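Local coordinates for protein cytidylyltransferase (Leptospira borgpetersenii serovar Hardjo-bovis, PDB 6OEW) that probably acts as a metal-dependent nucleotidyltransferase that transfers a cytidylyl group, with a GT-A-like fold, at residues A[83-91]-A[166-174]. Residues are numbered along the deposited sequence; the frame is centred on the assembly and turned at random.
Sequences ANDLIQRYL and PYEREHIVP
The guanidinium of Arg-169 has Ile-87 CG2 over one face, away from its centre, and the carboxylate of Asp-85 at its edge. Arg-169 NE and NH2 both reach Asp-85 OD1 at 3.2 Å, a side-on salt bridge to a single oxygen; their bonds to OD2 are weak. The two planes stand 89° apart, so this is not the flat fork of a coplanar pair. NH2 meets the syn lone pair of OD1, whereas NE comes from above the carboxylate plane. Bends at chi2 and chi3 (-64° and -53°) bring the guanidinium alongside the aspartate, both side chains pointing the same way.

Asp-85 is also the N-cap of helix 86-96: Asp-85 OD1 accepts from Gln-88 N at 2.8 Å. Beside it, Arg-169 O accepts from Ile-87 N at 3.1 Å, in the carbonyl plane, and more weakly from Leu-86 N. Helix 166-171 thus lends a carbonyl to the first turn of its neighbour. Ile-172 and Ile-87 run past each other in opposite senses, CG1 to CG1 at 3.9 Å, and Ile-172 CD1 meets Tyr-90 CD1 obliquely at 3.5 Å. Tyr-90 OH bonds to Leu-14 O, so the contact joins short helix 166-171 to a helix packed on the central mixed sheet.

With Asp-160 as a second carboxylate on NH2 and Cys-163 O on NH1, the guanidinium is fixed in rotation. Its positive charge probably offsets both acids and keeps Asp-85 ionised as a helix cap.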
ATOM      1  N   ALA A  83      14.434 -10.421  -1.886  1.00 35.08           N
ATOM      2  CA  ALA A  83      13.652 -10.088  -3.074  1.00 36.20           C
ATOM      3  C   ALA A  83      12.284 -10.771  -3.062  1.00 34.81           C
ATOM      4  O   ALA A  83      11.255 -10.123  -3.296  1.00 35.00           O
ATOM      5  CB  ALA A  83      14.443 -10.456  -4.343  1.00 36.48           C
ATOM      6  N   ASN A  84      12.250 -12.085  -2.807  1.00 35.11           N
ATOM      7  CA  ASN A  84      11.011 -12.853  -2.916  1.00 41.80           C
ATOM      8  C   ASN A  84      10.413 -13.298  -1.588  1.00 44.36           C
ATOM      9  O   ASN A  84       9.274 -13.786  -1.572  1.00 40.97           O
ATOM     10  CB  ASN A  84      11.230 -14.099  -3.781  1.00 45.68           C
ATOM     11  CG  ASN A  84      11.753 -13.761  -5.155  1.00 65.23           C
ATOM     12  OD1 ASN A  84      12.710 -14.373  -5.638  1.00 72.65           O
ATOM     13  ND2 ASN A  84      11.132 -12.776  -5.794  1.00 70.43           N
ATOM     14  N   ASP A  85      11.130 -13.164  -0.480  1.00 39.74           N
ATOM     15  CA  ASP A  85      10.571 -13.551   0.812  1.00 38.23           C
ATOM     16  C   ASP A  85      10.139 -12.265   1.502  1.00 36.11           C
ATOM     17  O   ASP A  85      10.899 -11.650   2.250  1.00 36.81           O
ATOM     18  CB  ASP A  85      11.572 -14.366   1.625  1.00 39.46           C
ATOM     19  CG  ASP A  85      10.960 -14.947   2.894  1.00 38.92           C
ATOM     20  OD1 ASP A  85       9.964 -14.405   3.407  1.00 36.02           O
ATOM     21  OD2 ASP A  85      11.507 -15.938   3.402  1.00 44.58           O
ATOM     22  N   LEU A  86       8.894 -11.852   1.225  1.00 31.44           N
ATOM     23  CA  LEU A  86       8.377 -10.613   1.786  1.00 30.13           C
ATOM     24  C   LEU A  86       8.090 -10.756   3.271  1.00 31.82           C
ATOM     25  O   LEU A  86       8.124  -9.760   4.000  1.00 29.57           O
ATOM     26  CB  LEU A  86       7.112 -10.176   1.039  1.00 32.65           C
ATOM     27  CG  LEU A  86       7.353  -9.362  -0.252  1.00 30.48           C
ATOM     28  CD1 LEU A  86       7.914  -7.965   0.087  1.00 35.62           C
ATOM     29  CD2 LEU A  86       8.237 -10.100  -1.263  1.00 33.91           C
ATOM     30  N   ILE A  87       7.767 -11.966   3.737  1.00 33.56           N
ATOM     31  CA  ILE A  87       7.615 -12.143   5.177  1.00 39.27           C
ATOM     32  C   ILE A  87       8.932 -11.824   5.871  1.00 39.85           C
ATOM     33  O   ILE A  87       8.960 -11.107   6.883  1.00 36.85           O
ATOM     34  CB  ILE A  87       7.114 -13.559   5.506  1.00 37.53           C
ATOM     35  CG1 ILE A  87       5.657 -13.722   5.055  1.00 37.04           C
ATOM     36  CG2 ILE A  87       7.203 -13.825   7.035  1.00 36.84           C
ATOM     37  CD1 ILE A  87       5.078 -15.107   5.394  1.00 42.63           C
ATOM     38  N   GLN A  88      10.049 -12.314   5.318  1.00 35.35           N
ATOM     39  CA  GLN A  88      11.350 -12.019   5.916  1.00 39.61           C
ATOM     40  C   GLN A  88      11.692 -10.543   5.778  1.00 38.08           C
ATOM     41  O   GLN A  88      12.238  -9.944   6.713  1.00 36.46           O
ATOM     42  CB  GLN A  88      12.461 -12.869   5.293  1.00 40.58           C
ATOM     43  CG  GLN A  88      13.830 -12.635   5.971  1.00 42.83           C
ATOM     44  CD  GLN A  88      15.030 -13.125   5.144  1.00 53.97           C
ATOM     45  OE1 GLN A  88      15.572 -12.399   4.295  1.00 48.86           O
ATOM     46  NE2 GLN A  88      15.454 -14.357   5.406  1.00 56.48           N
ATOM     47  N   ARG A  89      11.410  -9.944   4.619  1.00 32.08           N
ATOM     48  CA  ARG A  89      11.712  -8.524   4.442  1.00 29.97           C
ATOM     49  C   ARG A  89      10.936  -7.667   5.439  1.00 35.28           C
ATOM     50  O   ARG A  89      11.496  -6.729   6.029  1.00 35.07           O
ATOM     51  CB  ARG A  89      11.401  -8.076   3.016  1.00 29.32           C
ATOM     52  CG  ARG A  89      12.150  -6.800   2.614  1.00 31.95           C
ATOM     53  CD  ARG A  89      11.539  -6.090   1.397  1.00 34.31           C
ATOM     54  NE  ARG A  89      11.554  -6.950   0.212  1.00 35.21           N
ATOM     55  CZ  ARG A  89      10.947  -6.634  -0.927  1.00 33.56           C
ATOM     56  NH1 ARG A  89      10.296  -5.465  -1.035  1.00 31.84           N
ATOM     57  NH2 ARG A  89      11.006  -7.481  -1.961  1.00 34.36           N
ATOM     58  N   TYR A  90       9.645  -7.970   5.641  1.00 29.11           N
ATOM     59  CA  TYR A  90       8.839  -7.187   6.582  1.00 30.10           C
ATOM     60  C   TYR A  90       9.226  -7.484   8.020  1.00 29.85           C
ATOM     61  O   TYR A  90       9.198  -6.590   8.878  1.00 37.33           O
ATOM     62  CB  TYR A  90       7.352  -7.465   6.392  1.00 30.01           C
ATOM     63  CG  TYR A  90       6.703  -6.518   5.437  1.00 29.62           C
ATOM     64  CD1 TYR A  90       6.844  -6.695   4.064  1.00 28.52           C
ATOM     65  CD2 TYR A  90       5.962  -5.428   5.899  1.00 29.89           C
ATOM     66  CE1 TYR A  90       6.264  -5.823   3.172  1.00 26.73           C
ATOM     67  CE2 TYR A  90       5.377  -4.547   5.016  1.00 32.88           C
ATOM     68  CZ  TYR A  90       5.543  -4.750   3.652  1.00 30.61           C
ATOM     69  OH  TYR A  90       4.958  -3.864   2.773  1.00 31.97           O
ATOM     70  N   LEU A  91       9.554  -8.741   8.318  1.00 35.90           N
ATOM     71  CA  LEU A  91       9.935  -9.076   9.685  1.00 38.26           C
ATOM     72  C   LEU A  91      11.280  -8.441  10.031  1.00 42.60           C
ATOM     73  O   LEU A  91      11.445  -7.866  11.112  1.00 37.02           O
ATOM     74  CB  LEU A  91       9.963 -10.597   9.858  1.00 40.09           C
ATOM     75  CG  LEU A  91      10.081 -11.162  11.267  1.00 48.13           C
ATOM     76  CD1 LEU A  91       9.039 -10.542  12.178  1.00 49.74           C
ATOM     77  CD2 LEU A  91       9.941 -12.668  11.243  1.00 51.86           C
ATOM     78  N   PRO A 166       6.122 -20.802  -1.234  1.00 48.92           N
ATOM     79  CA  PRO A 166       6.640 -19.560  -1.827  1.00 42.56           C
ATOM     80  C   PRO A 166       5.559 -18.517  -2.068  1.00 44.72           C
ATOM     81  O   PRO A 166       5.798 -17.324  -1.851  1.00 45.07           O
ATOM     82  CB  PRO A 166       7.288 -20.062  -3.131  1.00 45.13           C
ATOM     83  CG  PRO A 166       7.677 -21.482  -2.818  1.00 52.99           C
ATOM     84  CD  PRO A 166       6.571 -22.003  -1.964  1.00 53.99           C
ATOM     85  N   TYR A 167       4.370 -18.930  -2.508  1.00 42.05           N
ATOM     86  CA  TYR A 167       3.273 -17.978  -2.648  1.00 41.88           C
ATOM     87  C   TYR A 167       2.977 -17.268  -1.320  1.00 43.04           C
ATOM     88  O   TYR A 167       2.717 -16.059  -1.300  1.00 42.63           O
ATOM     89  CB  TYR A 167       2.034 -18.706  -3.162  1.00 49.49           C
ATOM     90  CG  TYR A 167       0.847 -17.824  -3.461  1.00 46.65           C
ATOM     91  CD1 TYR A 167       0.768 -17.106  -4.651  1.00 49.51           C
ATOM     92  CD2 TYR A 167      -0.214 -17.724  -2.564  1.00 47.64           C
ATOM     93  CE1 TYR A 167      -0.329 -16.291  -4.928  1.00 49.65           C
ATOM     94  CE2 TYR A 167      -1.313 -16.931  -2.847  1.00 47.65           C
ATOM     95  CZ  TYR A 167      -1.365 -16.222  -4.036  1.00 52.29           C
ATOM     96  OH  TYR A 167      -2.457 -15.428  -4.313  1.00 63.23           O
ATOM     97  N   GLU A 168       3.028 -18.003  -0.205  1.00 41.49           N
ATOM     98  CA  GLU A 168       2.762 -17.400   1.103  1.00 42.61           C
ATOM     99  C   GLU A 168       3.872 -16.434   1.510  1.00 40.56           C
ATOM    100  O   GLU A 168       3.600 -15.343   2.030  1.00 43.23           O
ATOM    101  CB  GLU A 168       2.604 -18.495   2.159  1.00 42.24           C
ATOM    102  CG  GLU A 168       1.345 -19.299   2.033  1.00 41.01           C
ATOM    103  CD  GLU A 168       1.339 -20.536   2.918  1.00 46.05           C
ATOM    104  OE1 GLU A 168       2.427 -21.071   3.243  1.00 47.74           O
ATOM    105  OE2 GLU A 168       0.241 -20.991   3.284  1.00 42.30           O
ATOM    106  N   ARG A 169       5.134 -16.834   1.314  1.00 43.23           N
ATOM    107  CA  ARG A 169       6.262 -15.975   1.668  1.00 41.12           C
ATOM    108  C   ARG A 169       6.278 -14.698   0.835  1.00 41.57           C
ATOM    109  O   ARG A 169       6.702 -13.638   1.320  1.00 36.70           O
ATOM    110  CB  ARG A 169       7.587 -16.731   1.481  1.00 40.93           C
ATOM    111  CG  ARG A 169       7.671 -18.110   2.141  1.00 50.25           C
ATOM    112  CD  ARG A 169       7.582 -18.059   3.673  1.00 48.23           C
ATOM    113  NE  ARG A 169       8.535 -17.140   4.293  1.00 47.08           N
ATOM    114  CZ  ARG A 169       8.802 -17.093   5.603  1.00 52.40           C
ATOM    115  NH1 ARG A 169       8.209 -17.936   6.454  1.00 44.32           N
ATOM    116  NH2 ARG A 169       9.679 -16.207   6.065  1.00 38.44           N
ATOM    117  N   GLU A 170       5.827 -14.775  -0.417  1.00 35.36           N
ATOM    118  CA  GLU A 170       5.857 -13.598  -1.278  1.00 35.40           C
ATOM    119  C   GLU A 170       4.715 -12.631  -0.985  1.00 37.73           C
ATOM    120  O   GLU A 170       4.916 -11.407  -1.028  1.00 38.50           O
ATOM    121  CB  GLU A 170       5.851 -14.028  -2.763  1.00 42.73           C
ATOM    122  CG  GLU A 170       5.530 -12.855  -3.712  1.00 43.44           C
ATOM    123  CD  GLU A 170       5.654 -13.193  -5.196  1.00 52.71           C
ATOM    124  OE1 GLU A 170       5.752 -14.389  -5.549  1.00 55.47           O
ATOM    125  OE2 GLU A 170       5.651 -12.242  -6.009  1.00 53.38           O
ATOM    126  N   HIS A 171       3.527 -13.137  -0.636  1.00 34.69           N
ATOM    127  CA  HIS A 171       2.361 -12.271  -0.500  1.00 40.35           C
ATOM    128  C   HIS A 171       1.961 -11.990   0.935  1.00 38.50           C
ATOM    129  O   HIS A 171       1.131 -11.101   1.158  1.00 34.58           O
ATOM    130  CB  HIS A 171       1.184 -12.869  -1.261  1.00 36.81           C
ATOM    131  CG  HIS A 171       1.428 -12.897  -2.732  1.00 40.14           C
ATOM    132  ND1 HIS A 171       1.451 -11.747  -3.490  1.00 40.53           N
ATOM    133  CD2 HIS A 171       1.763 -13.913  -3.567  1.00 44.67           C
ATOM    134  CE1 HIS A 171       1.735 -12.061  -4.743  1.00 42.30           C
ATOM    135  NE2 HIS A 171       1.930 -13.368  -4.814  1.00 41.84           N
ATOM    136  N   ILE A 172       2.513 -12.739   1.892  1.00 35.42           N
ATOM    137  CA  ILE A 172       2.369 -12.530   3.334  1.00 32.35           C
ATOM    138  C   ILE A 172       0.996 -12.963   3.836  1.00 37.29           C
ATOM    139  O   ILE A 172       0.892 -13.882   4.651  1.00 39.11           O
ATOM    140  CB  ILE A 172       2.631 -11.073   3.757  1.00 37.73           C
ATOM    141  CG1 ILE A 172       4.042 -10.633   3.362  1.00 42.32           C
ATOM    142  CG2 ILE A 172       2.453 -10.964   5.279  1.00 33.42           C
ATOM    143  CD1 ILE A 172       4.398  -9.226   3.853  1.00 42.09           C
ATOM    144  N   VAL A 173      -0.057 -12.315   3.353  1.00 36.55           N
ATOM    145  CA  VAL A 173      -1.399 -12.479   3.909  1.00 38.13           C
ATOM    146  C   VAL A 173      -2.191 -13.711   3.470  1.00 39.75           C
ATOM    147  O   VAL A 173      -3.178 -14.012   4.151  1.00 43.12           O
ATOM    148  CB  VAL A 173      -2.253 -11.240   3.608  1.00 35.09           C
ATOM    149  CG1 VAL A 173      -1.598 -10.008   4.162  1.00 32.91           C
ATOM    150  CG2 VAL A 173      -2.518 -11.153   2.099  1.00 34.99           C
ATOM    151  N   PRO A 174      -1.855 -14.452   2.387  1.00 42.25           N
ATOM    152  CA  PRO A 174      -2.808 -15.471   1.904  1.00 42.93           C
ATOM    153  C   PRO A 174      -3.276 -16.458   2.955  1.00 46.47           C
ATOM    154  O   PRO A 174      -4.450 -16.846   2.942  1.00 50.30           O
ATOM    155  CB  PRO A 174      -2.014 -16.191   0.801  1.00 46.71           C
ATOM    156  CG  PRO A 174      -1.139 -15.181   0.292  1.00 52.30           C
ATOM    157  CD  PRO A 174      -0.689 -14.407   1.477  1.00 43.37           C
TER
HETATM  158  O   HOH W   1       8.734 -16.274  -2.137  1.00 39.68           O